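Local coordinates for actin-binding protein (Saccharomyces cerevisiae, PDB 1HQZ), which binds actin filaments through this N-terminal cofilin-homology domain and recruits the Arp2/3 complex to filament sides, regulating Arp2/3-mediated actin assembly, at residues A[80-85]-A[114-119]. Numbering follows the deposited sequence.
Sequences KIIIIG and YHVQVT
Ile83 N donates to Val116 O, Ile83 O accepts from Val118 N, and Gly85 N donates to Val118 O at 2.8 Å: the staggered ladder of two parallel strands, whose axes diverge by only 17°. The ladder starts at Ile81 O, which accepts Val116 N as a regular rung at 3.0 Å and, in addition, His115 N from the preceding loop at 2.6 Å; the Val116 donor lies in the carbonyl plane, while that of His115 is tilted from it.

The next bond back along 80-85 comes from a side chain. Ile81 N points almost straight at His115 ND1 (2.8 Å, 175° at the hydrogen), consistent with ND1 being unprotonated. With CG anti to its own carbonyl carbon (chi1 -63°), the imidazole swings back toward Lys80, whose CG rests over one ring face in a CH-pi contact, 4.1 Å from the centroid. Were His115 replaced by an alanine, Ile81 N would probably be left without this acceptor and Lys80 CG without the ring face it packs on.

Apolar contacts occupy both faces of the sheet. On one, Ile83 CD1 sits over the Tyr114 ring, 3.7 Å from its centroid and near the normal, with CG2 against Tyr114 CB and Gln117 CG flanking CD1. On the other, Ile82 CG1 meets Val116 CB at 4.1 Å and CD1 approaches Val118 CG2.

These strands belong to the beta-alpha-beta unit of the ADF-homology fold, connected through helix 93-110, which meets Ile83 and Tyr114 at Ala107. Helix 128-136 packs on the Ile82, Val116 and Val118 face through Leu131 and Ile135. Strand 80-86 pairs antiparallel with 65-71 along its other margin, leaving 116-120 outermost in the sheet.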
loop_
_atom_site.group_PDB
_atom_site.type_symbol
_atom_site.label_atom_id
_atom_site.label_comp_id
_atom_site.label_asym_id
_atom_site.label_seq_id
_atom_site.Cartn_x
_atom_site.Cartn_y
_atom_site.Cartn_z
ATOM N N LYS A 80 -1.750 13.368 3.239
ATOM C CA LYS A 80 -2.165 12.245 4.057
ATOM C C LYS A 80 -1.662 10.915 3.516
ATOM O O LYS A 80 -1.277 10.796 2.355
ATOM C CB LYS A 80 -3.685 12.244 4.202
ATOM C CG LYS A 80 -4.184 13.437 5.015
ATOM C CD LYS A 80 -5.688 13.478 5.084
ATOM C CE LYS A 80 -6.145 14.705 5.845
ATOM N NZ LYS A 80 -7.611 14.914 5.714
ATOM N N ILE A 81 -1.655 9.916 4.381
ATOM C CA ILE A 81 -1.163 8.607 4.004
ATOM C C ILE A 81 -2.280 7.583 3.834
ATOM O O ILE A 81 -3.172 7.449 4.691
ATOM C CB ILE A 81 -0.134 8.079 5.055
ATOM C CG1 ILE A 81 1.191 8.854 4.983
ATOM C CG2 ILE A 81 0.218 6.644 4.757
ATOM C CD1 ILE A 81 1.088 10.334 5.031
ATOM N N ILE A 82 -2.236 6.866 2.718
ATOM C CA ILE A 82 -3.225 5.832 2.466
ATOM C C ILE A 82 -2.491 4.503 2.275
ATOM O O ILE A 82 -1.399 4.454 1.709
ATOM C CB ILE A 82 -4.090 6.155 1.215
ATOM C CG1 ILE A 82 -5.050 4.993 0.938
ATOM C CG2 ILE A 82 -3.201 6.429 0.006
ATOM C CD1 ILE A 82 -6.089 5.261 -0.158
ATOM N N ILE A 83 -3.055 3.431 2.815
ATOM C CA ILE A 83 -2.449 2.132 2.622
ATOM C C ILE A 83 -3.508 1.300 1.931
ATOM O O ILE A 83 -4.704 1.433 2.214
ATOM C CB ILE A 83 -2.038 1.460 3.937
ATOM C CG1 ILE A 83 -3.245 1.298 4.857
ATOM C CG2 ILE A 83 -0.959 2.280 4.602
ATOM C CD1 ILE A 83 -2.964 0.409 6.060
ATOM N N ILE A 84 -3.067 0.461 1.006
ATOM C CA ILE A 84 -3.989 -0.373 0.261
ATOM C C ILE A 84 -3.664 -1.850 0.391
ATOM O O ILE A 84 -2.537 -2.267 0.166
ATOM C CB ILE A 84 -3.991 0.034 -1.238
ATOM C CG1 ILE A 84 -4.651 1.410 -1.376
ATOM C CG2 ILE A 84 -4.715 -1.012 -2.081
ATOM C CD1 ILE A 84 -4.586 1.987 -2.751
ATOM N N GLY A 85 -4.667 -2.623 0.791
ATOM C CA GLY A 85 -4.515 -4.055 0.910
ATOM C C GLY A 85 -5.121 -4.622 -0.363
ATOM O O GLY A 85 -6.336 -4.662 -0.531
ATOM N N TYR A 114 -0.921 5.614 8.882
ATOM C CA TYR A 114 -1.811 5.845 7.748
ATOM C C TYR A 114 -3.073 6.579 8.180
ATOM O O TYR A 114 -3.524 6.447 9.322
ATOM C CB TYR A 114 -2.191 4.511 7.098
ATOM C CG TYR A 114 -2.885 3.554 8.039
ATOM C CD1 TYR A 114 -4.264 3.608 8.231
ATOM C CD2 TYR A 114 -2.149 2.631 8.783
ATOM C CE1 TYR A 114 -4.900 2.771 9.143
ATOM C CE2 TYR A 114 -2.770 1.791 9.705
ATOM C CZ TYR A 114 -4.146 1.868 9.879
ATOM O OH TYR A 114 -4.757 1.049 10.801
ATOM N N HIS A 115 -3.635 7.365 7.272
ATOM C CA HIS A 115 -4.855 8.082 7.585
ATOM C C HIS A 115 -6.046 7.332 7.025
ATOM O O HIS A 115 -7.138 7.376 7.594
ATOM C CB HIS A 115 -4.827 9.494 7.004
ATOM C CG HIS A 115 -3.743 10.348 7.572
ATOM N ND1 HIS A 115 -2.479 10.401 7.026
ATOM C CD2 HIS A 115 -3.714 11.141 8.669
ATOM C CE1 HIS A 115 -1.718 11.193 7.761
ATOM N NE2 HIS A 115 -2.443 11.656 8.765
ATOM N N VAL A 116 -5.819 6.632 5.916
ATOM C CA VAL A 116 -6.873 5.876 5.248
ATOM C C VAL A 116 -6.418 4.457 4.912
ATOM O O VAL A 116 -5.294 4.248 4.444
ATOM C CB VAL A 116 -7.288 6.564 3.943
ATOM C CG1 VAL A 116 -8.421 5.794 3.286
ATOM C CG2 VAL A 116 -7.714 7.991 4.224
ATOM N N GLN A 117 -7.298 3.492 5.164
ATOM C CA GLN A 117 -7.013 2.091 4.883
ATOM C C GLN A 117 -8.103 1.541 3.980
ATOM O O GLN A 117 -9.278 1.587 4.324
ATOM C CB GLN A 117 -6.971 1.262 6.171
ATOM C CG GLN A 117 -6.696 -0.212 5.906
ATOM C CD GLN A 117 -6.667 -1.077 7.162
ATOM O OE1 GLN A 117 -6.351 -2.259 7.090
ATOM N NE2 GLN A 117 -6.996 -0.499 8.306
ATOM N N VAL A 118 -7.700 1.004 2.832
ATOM C CA VAL A 118 -8.625 0.451 1.862
ATOM C C VAL A 118 -8.272 -0.976 1.455
ATOM O O VAL A 118 -7.104 -1.336 1.354
ATOM C CB VAL A 118 -8.667 1.321 0.568
ATOM C CG1 VAL A 118 -9.496 0.626 -0.504
ATOM C CG2 VAL A 118 -9.276 2.684 0.872
ATOM N N THR A 119 -9.301 -1.786 1.241
ATOM C CA THR A 119 -9.137 -3.157 0.790
ATOM C C THR A 119 -9.585 -3.140 -0.679
ATOM O O THR A 119 -10.657 -2.617 -1.010
ATOM C CB THR A 119 -10.010 -4.137 1.599
ATOM O OG1 THR A 119 -9.487 -4.267 2.932
ATOM C CG2 THR A 119 -10.019 -5.509 0.931
#